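Local coordinates for protein 4-amino-4-deoxy-L-arabinose transferase or related glycosyltransferases of PMT family (Cupriavidus metallidurans, PDB 5EZM) that probably transfers 4-amino-4-deoxy-L-arabinose from a polyprenyl-phosphate carrier to lipid A, as a zinc-binding membrane glycosyltransferase of GT-C fold, at residues S66-A71 with I78-L83; G73-I78 with V95-Y100; A138-L143 with V362-L367; G294-W299 with P354-L359. All blocks are in the same frame, centred on the assembly; numbering follows the deposited sequence.

Interaction 1 of 4, residues S66-A71 with I78-L83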
loop_
_atom_site.group_PDB
_atom_site.type_symbol
_atom_site.label_atom_id
_atom_site.label_comp_id
_atom_site.label_asym_id
_atom_site.label_seq_id
_atom_site.Cartn_x
_atom_site.Cartn_y
_atom_site.Cartn_z
ATOM N N SER A 66 -11.911 -8.597 0.504
ATOM C CA SER A 66 -11.838 -9.125 1.861
ATOM C C SER A 66 -13.217 -9.215 2.497
ATOM O O SER A 66 -13.501 -10.162 3.238
ATOM C CB SER A 66 -10.904 -8.266 2.705
ATOM O OG SER A 66 -9.574 -8.383 2.237
ATOM N N ARG A 67 -14.093 -8.246 2.218
ATOM C CA ARG A 67 -15.454 -8.332 2.737
ATOM C C ARG A 67 -16.159 -9.584 2.226
ATOM O O ARG A 67 -16.786 -10.315 2.998
ATOM C CB ARG A 67 -16.255 -7.085 2.362
ATOM C CG ARG A 67 -17.649 -7.064 2.984
ATOM C CD ARG A 67 -18.545 -6.010 2.353
ATOM N NE ARG A 67 -18.955 -6.373 1.000
ATOM C CZ ARG A 67 -19.980 -7.171 0.722
ATOM N NH1 ARG A 67 -20.288 -7.445 -0.538
ATOM N NH2 ARG A 67 -20.697 -7.698 1.705
ATOM N N GLU A 68 -16.061 -9.847 0.920
ATOM C CA GLU A 68 -16.753 -10.994 0.344
ATOM C C GLU A 68 -16.191 -12.301 0.881
ATOM O O GLU A 68 -16.947 -13.241 1.155
ATOM C CB GLU A 68 -16.664 -10.949 -1.181
ATOM C CG GLU A 68 -17.503 -9.842 -1.798
ATOM C CD GLU A 68 -17.324 -9.734 -3.295
ATOM O OE1 GLU A 68 -17.260 -10.784 -3.971
ATOM O OE2 GLU A 68 -17.240 -8.594 -3.795
ATOM N N MET A 69 -14.868 -12.380 1.035
ATOM C CA MET A 69 -14.275 -13.554 1.663
ATOM C C MET A 69 -14.798 -13.724 3.084
ATOM O O MET A 69 -15.134 -14.838 3.506
ATOM C CB MET A 69 -12.751 -13.430 1.651
ATOM C CG MET A 69 -12.011 -14.633 2.195
ATOM S SD MET A 69 -10.223 -14.432 2.060
ATOM C CE MET A 69 -9.999 -14.303 0.290
ATOM N N PHE A 70 -14.904 -12.614 3.819
ATOM C CA PHE A 70 -15.408 -12.635 5.188
ATOM C C PHE A 70 -16.847 -13.132 5.246
ATOM O O PHE A 70 -17.212 -13.900 6.143
ATOM C CB PHE A 70 -15.285 -11.228 5.774
ATOM C CG PHE A 70 -15.915 -11.053 7.124
ATOM C CD1 PHE A 70 -15.544 -11.849 8.193
ATOM C CD2 PHE A 70 -16.844 -10.048 7.336
ATOM C CE1 PHE A 70 -16.110 -11.668 9.442
ATOM C CE2 PHE A 70 -17.411 -9.860 8.579
ATOM C CZ PHE A 70 -17.044 -10.671 9.635
ATOM N N ALA A 71 -17.677 -12.711 4.293
ATOM C CA ALA A 71 -19.079 -13.100 4.287
ATOM C C ALA A 71 -19.298 -14.506 3.752
ATOM O O ALA A 71 -20.329 -15.113 4.059
ATOM C CB ALA A 71 -19.900 -12.109 3.460
ATOM N N ILE A 78 -10.589 -16.603 -4.388
ATOM C CA ILE A 78 -10.761 -15.162 -4.247
ATOM C C ILE A 78 -11.823 -14.673 -5.224
ATOM O O ILE A 78 -11.851 -15.073 -6.396
ATOM C CB ILE A 78 -9.420 -14.443 -4.477
ATOM C CG1 ILE A 78 -8.377 -14.920 -3.469
ATOM C CG2 ILE A 78 -9.589 -12.937 -4.385
ATOM C CD1 ILE A 78 -6.984 -14.396 -3.752
ATOM N N ARG A 79 -12.711 -13.805 -4.744
ATOM C CA ARG A 79 -13.776 -13.257 -5.570
ATOM C C ARG A 79 -13.889 -11.753 -5.370
ATOM O O ARG A 79 -13.704 -11.243 -4.260
ATOM C CB ARG A 79 -15.118 -13.930 -5.267
ATOM C CG ARG A 79 -15.200 -15.357 -5.772
ATOM C CD ARG A 79 -16.613 -15.909 -5.698
ATOM N NE ARG A 79 -16.662 -17.290 -6.163
ATOM C CZ ARG A 79 -16.918 -17.644 -7.417
ATOM N NH1 ARG A 79 -17.160 -16.716 -8.334
ATOM N NH2 ARG A 79 -16.935 -18.926 -7.756
ATOM N N TYR A 80 -14.185 -11.049 -6.460
ATOM C CA TYR A 80 -14.383 -9.604 -6.455
ATOM C C TYR A 80 -15.716 -9.335 -7.139
ATOM O O TYR A 80 -15.860 -9.577 -8.344
ATOM C CB TYR A 80 -13.233 -8.883 -7.166
ATOM C CG TYR A 80 -13.245 -7.373 -7.038
ATOM C CD1 TYR A 80 -13.782 -6.750 -5.918
ATOM C CD2 TYR A 80 -12.726 -6.569 -8.044
ATOM C CE1 TYR A 80 -13.791 -5.367 -5.799
ATOM C CE2 TYR A 80 -12.736 -5.185 -7.938
ATOM C CZ TYR A 80 -13.270 -4.587 -6.813
ATOM O OH TYR A 80 -13.283 -3.211 -6.701
ATOM N N ASN A 81 -16.688 -8.849 -6.365
ATOM C CA ASN A 81 -18.062 -8.677 -6.831
ATOM C C ASN A 81 -18.620 -10.000 -7.356
ATOM O O ASN A 81 -19.148 -10.088 -8.467
ATOM C CB ASN A 81 -18.151 -7.566 -7.877
ATOM C CG ASN A 81 -17.753 -6.214 -7.310
ATOM O OD1 ASN A 81 -18.567 -5.521 -6.698
ATOM N ND2 ASN A 81 -16.491 -5.837 -7.499
ATOM N N ALA A 82 -18.468 -11.043 -6.536
ATOM C CA ALA A 82 -19.012 -12.373 -6.782
ATOM C C ALA A 82 -18.299 -13.071 -7.933
ATOM O O ALA A 82 -18.631 -14.212 -8.267
ATOM C CB ALA A 82 -20.521 -12.306 -7.048
ATOM N N LEU A 83 -17.306 -12.418 -8.530
ATOM C CA LEU A 83 -16.597 -12.966 -9.676
ATOM C C LEU A 83 -15.168 -13.336 -9.302
ATOM O O LEU A 83 -14.522 -12.652 -8.503
ATOM C CB LEU A 83 -16.577 -11.974 -10.841
ATOM C CG LEU A 83 -17.938 -11.552 -11.383
ATOM C CD1 LEU A 83 -17.743 -10.487 -12.442
ATOM C CD2 LEU A 83 -18.681 -12.754 -11.941
#
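Glu68, on helix 58-72, grips the type I' beta turn from Tyr80 to Leu83 that joins the short antiparallel strands 79-80 and 83-84. Its chain is extended beyond CG, with CG beside the backbone N (chi1 -71°), and the carboxylate reaches both central residues of the turn. Asn81 N donates to the syn lone pair of Glu68 OE2 at 2.6 Å. Ala82 N donates to Glu68 OE1 at 2.8 Å, nearly straight at 169°. Glu64 brings a like charge near Glu68 OE2, though Glu64 is itself paired with Arg67. These close bonds lie on the side nearer solvent, where Glu68, Arg79 and Ala82 are partly exposed. The looser part is buried: Met69 and Ile78 touch through Met69 CE and Ile78 CG1 at 4.1 Å. The turn is also held from the C-terminal region. Asn81 OD1 accepts from Leu501 N, Tyr80 OH bonds to His491, and Arg79 forms a salt bridge with Glu517. Arg79 NH1 also closes onto the turn, 2.9 Å from Ala82 O and above its carbonyl plane.

Interaction 2 of 4, residues G73-I78 with V95-Y100. With MPG ([(Z)-octadec-9-enyl] (2R)-2,3-bis(oxidanyl)propanoate), chain B; MPG ([(Z)-octadec-9-enyl] (2R)-2,3-bis(oxidanyl)propanoate), chain C; MPG ([(Z)-octadec-9-enyl] (2R)-2,3-bis(oxidanyl)propanoate), chain H.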
loop_
_atom_site.group_PDB
_atom_site.type_symbol
_atom_site.label_atom_id
_atom_site.label_comp_id
_atom_site.label_asym_id
_atom_site.label_seq_id
_atom_site.Cartn_x
_atom_site.Cartn_y
_atom_site.Cartn_z
ATOM N N GLY A 73 -16.669 -17.143 3.744
ATOM C CA GLY A 73 -15.847 -18.150 4.377
ATOM C C GLY A 73 -14.901 -18.878 3.448
ATOM O O GLY A 73 -14.070 -19.662 3.926
ATOM N N ASP A 74 -14.993 -18.647 2.140
ATOM C CA ASP A 74 -14.103 -19.282 1.172
ATOM C C ASP A 74 -12.795 -18.502 1.143
ATOM O O ASP A 74 -12.693 -17.461 0.491
ATOM C CB ASP A 74 -14.756 -19.328 -0.206
ATOM C CG ASP A 74 -14.035 -20.255 -1.166
ATOM O OD1 ASP A 74 -12.859 -20.594 -0.918
ATOM O OD2 ASP A 74 -14.648 -20.645 -2.179
ATOM N N TRP A 75 -11.788 -19.007 1.851
ATOM C CA TRP A 75 -10.473 -18.382 1.895
ATOM C C TRP A 75 -9.551 -18.861 0.781
ATOM O O TRP A 75 -8.364 -18.523 0.792
ATOM C CB TRP A 75 -9.807 -18.640 3.248
ATOM C CG TRP A 75 -10.409 -17.888 4.399
ATOM C CD1 TRP A 75 -11.716 -17.523 4.554
ATOM C CD2 TRP A 75 -9.716 -17.397 5.554
ATOM N NE1 TRP A 75 -11.880 -16.842 5.738
ATOM C CE2 TRP A 75 -10.667 -16.753 6.370
ATOM C CE3 TRP A 75 -8.384 -17.445 5.980
ATOM C CZ2 TRP A 75 -10.329 -16.162 7.584
ATOM C CZ3 TRP A 75 -8.051 -16.858 7.185
ATOM C CH2 TRP A 75 -9.018 -16.225 7.973
ATOM N N VAL A 76 -10.062 -19.637 -0.170
ATOM C CA VAL A 76 -9.260 -20.199 -1.251
ATOM C C VAL A 76 -9.568 -19.523 -2.584
ATOM O O VAL A 76 -8.668 -19.022 -3.258
ATOM C CB VAL A 76 -9.463 -21.727 -1.349
ATOM C CG1 VAL A 76 -8.637 -22.301 -2.490
ATOM C CG2 VAL A 76 -9.111 -22.392 -0.028
ATOM N N THR A 77 -10.839 -19.504 -2.978
ATOM C CA THR A 77 -11.254 -18.935 -4.257
ATOM C C THR A 77 -11.559 -17.457 -4.049
ATOM O O THR A 77 -12.644 -17.091 -3.589
ATOM C CB THR A 77 -12.457 -19.687 -4.813
ATOM O OG1 THR A 77 -12.188 -21.096 -4.787
ATOM C CG2 THR A 77 -12.742 -19.260 -6.250
ATOM N N ILE A 78 -10.589 -16.603 -4.388
ATOM C CA ILE A 78 -10.761 -15.162 -4.247
ATOM C C ILE A 78 -11.823 -14.673 -5.224
ATOM O O ILE A 78 -11.851 -15.073 -6.396
ATOM C CB ILE A 78 -9.420 -14.443 -4.477
ATOM C CG1 ILE A 78 -8.377 -14.920 -3.469
ATOM C CG2 ILE A 78 -9.589 -12.937 -4.385
ATOM C CD1 ILE A 78 -6.984 -14.396 -3.752
ATOM N N VAL A 95 -5.339 -11.561 6.138
ATOM C CA VAL A 95 -5.120 -10.671 7.276
ATOM C C VAL A 95 -6.306 -9.731 7.446
ATOM O O VAL A 95 -6.844 -9.576 8.551
ATOM C CB VAL A 95 -3.803 -9.893 7.107
ATOM C CG1 VAL A 95 -3.610 -8.932 8.270
ATOM C CG2 VAL A 95 -2.629 -10.859 7.003
ATOM N N THR A 96 -6.744 -9.105 6.348
ATOM C CA THR A 96 -7.869 -8.181 6.437
ATOM C C THR A 96 -9.112 -8.880 6.970
ATOM O O THR A 96 -9.884 -8.287 7.729
ATOM C CB THR A 96 -8.158 -7.551 5.072
ATOM O OG1 THR A 96 -6.969 -6.932 4.557
ATOM C CG2 THR A 96 -9.256 -6.496 5.197
ATOM N N VAL A 97 -9.311 -10.147 6.601
ATOM C CA VAL A 97 -10.505 -10.867 7.036
ATOM C C VAL A 97 -10.426 -11.182 8.523
ATOM O O VAL A 97 -11.432 -11.099 9.240
ATOM C CB VAL A 97 -10.711 -12.141 6.197
ATOM C CG1 VAL A 97 -11.713 -13.059 6.868
ATOM C CG2 VAL A 97 -11.203 -11.781 4.808
ATOM N N VAL A 98 -9.241 -11.559 9.012
ATOM C CA VAL A 98 -9.084 -11.710 10.455
ATOM C C VAL A 98 -9.412 -10.397 11.157
ATOM O O VAL A 98 -10.113 -10.375 12.180
ATOM C CB VAL A 98 -7.667 -12.205 10.799
ATOM C CG1 VAL A 98 -7.471 -12.241 12.304
ATOM C CG2 VAL A 98 -7.434 -13.581 10.204
ATOM N N GLY A 99 -8.937 -9.280 10.599
ATOM C CA GLY A 99 -9.290 -7.983 11.154
ATOM C C GLY A 99 -10.789 -7.751 11.186
ATOM O O GLY A 99 -11.326 -7.236 12.170
ATOM N N TYR A 100 -11.485 -8.135 10.111
ATOM C CA TYR A 100 -12.939 -8.001 10.069
ATOM C C TYR A 100 -13.600 -8.842 11.154
ATOM O O TYR A 100 -14.556 -8.399 11.802
ATOM C CB TYR A 100 -13.468 -8.415 8.694
ATOM C CG TYR A 100 -13.221 -7.429 7.576
ATOM C CD1 TYR A 100 -12.894 -6.106 7.842
ATOM C CD2 TYR A 100 -13.332 -7.822 6.248
ATOM C CE1 TYR A 100 -12.677 -5.203 6.812
ATOM C CE2 TYR A 100 -13.121 -6.931 5.215
ATOM C CZ TYR A 100 -12.792 -5.622 5.500
ATOM O OH TYR A 100 -12.579 -4.735 4.464
HETATM C C2 MPG B . -15.289 -20.739 8.287
HETATM C C3 MPG B . -13.943 -20.119 8.639
HETATM C C4 MPG B . -12.882 -20.413 7.590
HETATM C C5 MPG B . -11.457 -20.334 8.164
HETATM C C6 MPG B . -10.378 -20.456 7.077
HETATM C C1 MPG B . -16.240 -20.783 9.487
HETATM C C2 MPG C . -8.518 -16.750 11.975
HETATM C C3 MPG C . -9.774 -17.298 11.309
HETATM C C4 MPG C . -10.855 -16.237 11.181
HETATM C C5 MPG C . -12.265 -16.835 11.039
HETATM C C6 MPG C . -13.253 -15.848 10.395
HETATM C C7 MPG C . -14.653 -16.462 10.211
HETATM C C8 MPG C . -15.350 -15.955 8.925
HETATM C C9 MPG C . -16.730 -16.619 8.694
HETATM C C1 MPG C . -7.359 -17.749 11.967
HETATM C C2 MPG H . -3.301 -12.847 10.862
HETATM C C3 MPG H . -2.140 -12.109 11.521
HETATM C C4 MPG H . -2.537 -10.792 12.178
HETATM C C5 MPG H . -3.997 -10.378 11.920
HETATM C C6 MPG H . -4.391 -9.093 12.669
HETATM C C7 MPG H . -5.745 -8.527 12.198
HETATM C C1 MPG H . -2.843 -14.070 10.061
#
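Trp75 has CG beside its backbone N (chi1 -72°), which places the indole against Val97 and Val98 on helix 91-103. Val97 has CG1 opposite its own N (chi1 165°), and this methyl meets the indole. The two side chains come from opposite directions. Val97 CG1 lies 3.5 Å from Trp75 CZ2. Next to it, Val98 CG2 reaches Trp75 CH2 at 3.8 Å. Both methyls approach the ring obliquely. Lipid completes the setting. C6 of the MPG of chain B sits over the centre of one indole face, 3.5 Å from Trp75 CD2. C3 of the MPG of chain C lies 3.6 Å from Trp75 CH2. Val98 stands between two lipids, with CG2 by the chain C molecule and CG1 by the chain H molecule. Replacing the indole by an alanine is likely to leave the Val97 and Val98 methyls, and the lipids of chains B and C, without the surface they pack on. Behind the tryptophan, Asp74 OD1 accepts from Val76 N at 3.0 Å and from Thr77 N at 3.1 Å. The first bond makes an Asx turn that shapes the loop. This loop runs from helix 58-72 to strand 79-80. Trp75 touches Met69 of the former and the ring of Trp94 on helix 91-103. Val76 O bonds to Trp250 NE1 of helix 236-257.

Interaction 3 of 4, residues A138-L143 with V362-L367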
loop_
_atom_site.group_PDB
_atom_site.type_symbol
_atom_site.label_atom_id
_atom_site.label_comp_id
_atom_site.label_asym_id
_atom_site.label_seq_id
_atom_site.Cartn_x
_atom_site.Cartn_y
_atom_site.Cartn_z
ATOM N N ALA A 138 20.076 2.113 15.331
ATOM C CA ALA A 138 18.739 1.535 15.229
ATOM C C ALA A 138 17.668 2.590 15.463
ATOM O O ALA A 138 16.660 2.633 14.747
ATOM C CB ALA A 138 18.584 0.387 16.223
ATOM N N ALA A 139 17.869 3.447 16.468
ATOM C CA ALA A 139 16.946 4.554 16.690
ATOM C C ALA A 139 16.852 5.432 15.449
ATOM O O ALA A 139 15.753 5.793 15.008
ATOM C CB ALA A 139 17.382 5.375 17.903
ATOM N N PHE A 140 18.000 5.757 14.850
ATOM C CA PHE A 140 17.967 6.540 13.621
ATOM C C PHE A 140 17.225 5.810 12.503
ATOM O O PHE A 140 16.605 6.455 11.650
ATOM C CB PHE A 140 19.389 6.899 13.190
ATOM C CG PHE A 140 20.008 7.981 14.019
ATOM C CD1 PHE A 140 19.406 9.224 14.110
ATOM C CD2 PHE A 140 21.185 7.759 14.707
ATOM C CE1 PHE A 140 19.968 10.228 14.875
ATOM C CE2 PHE A 140 21.755 8.759 15.474
ATOM C CZ PHE A 140 21.145 9.995 15.557
ATOM N N THR A 141 17.262 4.475 12.493
ATOM C CA THR A 141 16.532 3.728 11.472
ATOM C C THR A 141 15.028 3.821 11.700
ATOM O O THR A 141 14.262 4.038 10.751
ATOM C CB THR A 141 16.998 2.270 11.455
ATOM O OG1 THR A 141 18.234 2.169 10.740
ATOM C CG2 THR A 141 15.968 1.371 10.793
ATOM N N GLY A 142 14.588 3.666 12.952
ATOM C CA GLY A 142 13.173 3.828 13.249
ATOM C C GLY A 142 12.667 5.215 12.901
ATOM O O GLY A 142 11.618 5.368 12.267
ATOM N N LEU A 143 13.412 6.247 13.304
ATOM C CA LEU A 143 13.040 7.614 12.947
ATOM C C LEU A 143 13.014 7.800 11.435
ATOM O O LEU A 143 12.102 8.438 10.893
ATOM C CB LEU A 143 14.013 8.600 13.589
ATOM C CG LEU A 143 14.108 8.493 15.109
ATOM C CD1 LEU A 143 15.274 9.305 15.634
ATOM C CD2 LEU A 143 12.808 8.946 15.737
ATOM N N VAL A 362 22.569 4.345 9.709
ATOM C CA VAL A 362 24.006 4.440 9.931
ATOM C C VAL A 362 24.519 5.810 9.512
ATOM O O VAL A 362 25.387 6.386 10.178
ATOM C CB VAL A 362 24.756 3.289 9.229
ATOM C CG1 VAL A 362 24.125 1.959 9.590
ATOM C CG2 VAL A 362 24.789 3.466 7.729
ATOM N N ALA A 363 23.960 6.384 8.441
ATOM C CA ALA A 363 24.442 7.682 7.985
ATOM C C ALA A 363 24.212 8.740 9.055
ATOM O O ALA A 363 25.154 9.410 9.499
ATOM C CB ALA A 363 23.763 8.070 6.673
ATOM N N LEU A 364 22.963 8.870 9.512
ATOM C CA LEU A 364 22.665 9.772 10.618
ATOM C C LEU A 364 23.526 9.461 11.833
ATOM O O LEU A 364 23.868 10.367 12.602
ATOM C CB LEU A 364 21.179 9.684 10.979
ATOM C CG LEU A 364 20.186 9.986 9.851
ATOM C CD1 LEU A 364 18.757 9.640 10.253
ATOM C CD2 LEU A 364 20.282 11.443 9.427
ATOM N N ASP A 365 23.915 8.193 12.007
ATOM C CA ASP A 365 24.703 7.828 13.177
ATOM C C ASP A 365 26.095 8.442 13.153
ATOM O O ASP A 365 26.702 8.608 14.215
ATOM C CB ASP A 365 24.807 6.309 13.288
ATOM C CG ASP A 365 25.403 5.865 14.604
ATOM O OD1 ASP A 365 25.228 6.593 15.605
ATOM O OD2 ASP A 365 26.046 4.793 14.635
ATOM N N ARG A 366 26.609 8.797 11.976
ATOM C CA ARG A 366 27.943 9.367 11.858
ATOM C C ARG A 366 27.935 10.887 11.768
ATOM O O ARG A 366 29.006 11.494 11.668
ATOM C CB ARG A 366 28.656 8.778 10.638
ATOM C CG ARG A 366 28.784 7.265 10.677
ATOM C CD ARG A 366 29.342 6.722 9.372
ATOM N NE ARG A 366 29.486 5.268 9.402
ATOM C CZ ARG A 366 29.819 4.528 8.348
ATOM N NH1 ARG A 366 30.041 5.104 7.172
ATOM N NH2 ARG A 366 29.927 3.211 8.469
ATOM N N LEU A 367 26.763 11.515 11.814
ATOM C CA LEU A 367 26.665 12.957 11.634
ATOM C C LEU A 367 27.032 13.707 12.907
ATOM O O LEU A 367 26.613 13.339 14.009
ATOM C CB LEU A 367 25.252 13.345 11.204
ATOM C CG LEU A 367 24.782 12.807 9.854
ATOM C CD1 LEU A 367 23.388 13.325 9.535
ATOM C CD2 LEU A 367 25.768 13.183 8.759
#
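Phe140, Leu364 and Asp365 carry this contact between helices 135-147 and 352-365, which lie largely in predicted transmembrane spans. Phe140 has the most surface buried. Its CG lies beside the backbone N (chi1 -75°), and the ring is laid against the other helix. Leu364 CB sits over one face, 3.9 Å from the centroid of the Phe140 ring and 25° off its normal, a CH-pi contact. The nearest ring atom, Phe140 CD1, is 3.6 Å from Leu364 CB. Asp365 offers backbone as well as side chain: its CA is 3.8 Å from Phe140 CD2. Asp365 OD1 passes 4.1 Å from Phe140 CE2 and forms a salt bridge with Arg136, earlier in helix 135-147. With a serine at Phe140, the Leu364 CB would probably lose its aromatic partner and a gap would open beside Asp365. The phenylalanine also touches Leu436 and Val439, so it lies where helices 135-147, 352-365 and 435-456 meet. Leu364 packs on Trp299 and Ile302, in the loop before helix 303-310.

Interaction 4 of 4, residues G294-W299 with P354-L359. With MPG ([(Z)-octadec-9-enyl] (2R)-2,3-bis(oxidanyl)propanoate), chain L.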
loop_
_atom_site.group_PDB
_atom_site.type_symbol
_atom_site.label_atom_id
_atom_site.label_comp_id
_atom_site.label_asym_id
_atom_site.label_seq_id
_atom_site.Cartn_x
_atom_site.Cartn_y
_atom_site.Cartn_z
ATOM N N GLY A 294 10.966 11.630 -3.723
ATOM C CA GLY A 294 9.873 12.181 -2.943
ATOM C C GLY A 294 9.463 11.295 -1.783
ATOM O O GLY A 294 9.074 11.792 -0.723
ATOM N N GLY A 295 9.545 9.978 -1.962
ATOM C CA GLY A 295 9.165 9.043 -0.922
ATOM C C GLY A 295 10.167 8.901 0.196
ATOM O O GLY A 295 9.847 8.306 1.229
ATOM N N PHE A 296 11.374 9.425 0.006
ATOM C CA PHE A 296 12.399 9.481 1.039
ATOM C C PHE A 296 12.855 10.922 1.250
ATOM O O PHE A 296 14.025 11.179 1.544
ATOM C CB PHE A 296 13.578 8.584 0.668
ATOM C CG PHE A 296 14.250 7.941 1.846
ATOM C CD1 PHE A 296 13.563 7.042 2.647
ATOM C CD2 PHE A 296 15.578 8.214 2.140
ATOM C CE1 PHE A 296 14.180 6.441 3.730
ATOM C CE2 PHE A 296 16.201 7.613 3.217
ATOM C CZ PHE A 296 15.499 6.725 4.015
ATOM N N LEU A 297 11.922 11.867 1.103
ATOM C CA LEU A 297 12.286 13.277 0.974
ATOM C C LEU A 297 13.000 13.843 2.197
ATOM O O LEU A 297 14.042 14.496 2.020
ATOM C CB LEU A 297 11.038 14.095 0.628
ATOM C CG LEU A 297 11.253 15.577 0.317
ATOM C CD1 LEU A 297 12.179 15.751 -0.876
ATOM C CD2 LEU A 297 9.923 16.254 0.064
ATOM N N PRO A 298 12.523 13.655 3.435
ATOM C CA PRO A 298 13.232 14.247 4.582
ATOM C C PRO A 298 14.672 13.777 4.740
ATOM O O PRO A 298 15.409 14.369 5.540
ATOM C CB PRO A 298 12.372 13.830 5.787
ATOM C CG PRO A 298 11.533 12.704 5.304
ATOM C CD PRO A 298 11.277 12.996 3.865
ATOM N N TRP A 299 15.102 12.750 4.005
ATOM C CA TRP A 299 16.480 12.282 4.056
ATOM C C TRP A 299 17.204 12.456 2.727
ATOM O O TRP A 299 18.333 11.968 2.579
ATOM C CB TRP A 299 16.527 10.814 4.493
ATOM C CG TRP A 299 15.602 10.493 5.637
ATOM C CD1 TRP A 299 14.514 9.667 5.607
ATOM C CD2 TRP A 299 15.678 11.003 6.976
ATOM N NE1 TRP A 299 13.914 9.626 6.841
ATOM C CE2 TRP A 299 14.608 10.437 7.699
ATOM C CE3 TRP A 299 16.549 11.878 7.633
ATOM C CZ2 TRP A 299 14.384 10.723 9.047
ATOM C CZ3 TRP A 299 16.325 12.159 8.970
ATOM C CH2 TRP A 299 15.252 11.581 9.663
ATOM N N PRO A 354 12.651 0.103 3.500
ATOM C CA PRO A 354 13.286 -0.407 4.733
ATOM C C PRO A 354 14.802 -0.463 4.649
ATOM O O PRO A 354 15.490 0.003 5.567
ATOM C CB PRO A 354 12.666 -1.801 4.889
ATOM C CG PRO A 354 11.368 -1.710 4.202
ATOM C CD PRO A 354 11.589 -0.807 3.030
ATOM N N ALA A 355 15.341 -1.014 3.557
ATOM C CA ALA A 355 16.788 -1.048 3.374
ATOM C C ALA A 355 17.377 0.353 3.467
ATOM O O ALA A 355 18.335 0.591 4.218
ATOM C CB ALA A 355 17.131 -1.692 2.030
ATOM N N LEU A 356 16.801 1.302 2.720
ATOM C CA LEU A 356 17.208 2.698 2.836
ATOM C C LEU A 356 17.191 3.147 4.290
ATOM O O LEU A 356 18.145 3.777 4.769
ATOM C CB LEU A 356 16.298 3.586 1.990
ATOM C CG LEU A 356 16.371 3.379 0.478
ATOM C CD1 LEU A 356 15.393 4.303 -0.227
ATOM C CD2 LEU A 356 17.790 3.598 -0.028
ATOM N N GLY A 357 16.121 2.801 5.015
ATOM C CA GLY A 357 16.067 3.106 6.436
ATOM C C GLY A 357 17.318 2.667 7.166
ATOM O O GLY A 357 17.976 3.469 7.839
ATOM N N ILE A 358 17.693 1.393 7.000
ATOM C CA ILE A 358 18.923 0.892 7.610
ATOM C C ILE A 358 20.088 1.802 7.252
ATOM O O ILE A 358 20.809 2.292 8.130
ATOM C CB ILE A 358 19.191 -0.558 7.171
ATOM C CG1 ILE A 358 18.032 -1.465 7.586
ATOM C CG2 ILE A 358 20.510 -1.060 7.751
ATOM C CD1 ILE A 358 18.245 -2.916 7.215
ATOM N N LEU A 359 20.260 2.076 5.956
ATOM C CA LEU A 359 21.340 2.958 5.532
ATOM C C LEU A 359 21.229 4.311 6.220
ATOM O O LEU A 359 22.204 4.811 6.794
ATOM C CB LEU A 359 21.331 3.114 4.011
ATOM C CG LEU A 359 21.685 1.850 3.225
ATOM C CD1 LEU A 359 21.826 2.150 1.736
ATOM C CD2 LEU A 359 22.959 1.228 3.773
HETATM C C5 MPG L . 6.831 16.718 -1.830
HETATM C C6 MPG L . 6.016 15.545 -2.402
HETATM C C7 MPG L . 6.050 14.283 -1.512
HETATM C C8 MPG L . 5.673 13.013 -2.315
HETATM C C9 MPG L . 5.560 11.737 -1.445
HETATM C C10 MPG L . 5.417 10.454 -2.310
HETATM C C11 MPG L . 4.718 9.311 -1.547
HETATM C C12 MPG L . 4.593 8.014 -2.417
HETATM C C13 MPG L . 3.809 6.897 -1.697
HETATM C C14 MPG L . 3.398 5.737 -2.659
HETATM C C15 MPG L . 2.370 4.759 -2.007
HETATM C C16 MPG L . 2.273 3.404 -2.761
#
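Phe296 meets Leu356 in the predicted transmembrane bundle of this GT-C fold, with lipid bound alongside at Gly294 and Leu297. Phe296 lies between helix 288-295 and the 3-10 turn 297-299, and its backbone leaves the helical course there. Its ring points across to helix 352-365. Leu356 CB stands over one face, 4.1 Å from the centroid of the Phe296 ring and 23° off the normal, a CH-pi contact offset toward the rim. Phe296 CZ is the nearest ring atom, 3.8 Å from Leu356 CB. Leu356 points CB at the ring; CG lies beside its own backbone N (chi1 -66°). Gly357 N comes obliquely to the ring, 4.1 Å from Phe296 CZ. The opposite face is covered from within the same segment by Trp299 CD1, and the phenyl ring is held between indole and leucine. Trp299 N also bonds back to Phe296 O at 3.1 Å. The MPG of chain L runs past Gly294 and Leu297. Its C9 is 3.6 Å from Gly294 O, and its C5 is 3.7 Å from Leu297 CD2. Leu356 also packs on Ala331 of helix 323-339. Trp299 NE1 bonds to Ala144 O of helix 135-147, and Pro298 O accepts from Tyr442 of helix 435-456.

The four contacts form two pairs on opposite sides of the chain's centre. Interactions 1 and 2 have centres 8 Å apart, share Ile78 and touch through Ser66 with Thr96 and Val97; their segments alternate along the chain. Interactions 3 and 4 have centres 11 Å apart and both use helix 352-365. Thr141 OG1 lies 3.2 Å from Gly357 O, a probable hydrogen bond linking them. Between the pairs, the nearest atoms of interactions 2 and 4 are about 17 Å apart. Interaction 1 is near the zinc site: the Tyr80 side chain is about 8 Å from that of Glu87, and the Ile78 side chain about 10 Å from bound phosphocholine. Interactions 2, 3 and 4 lie away from it, among bound lipids.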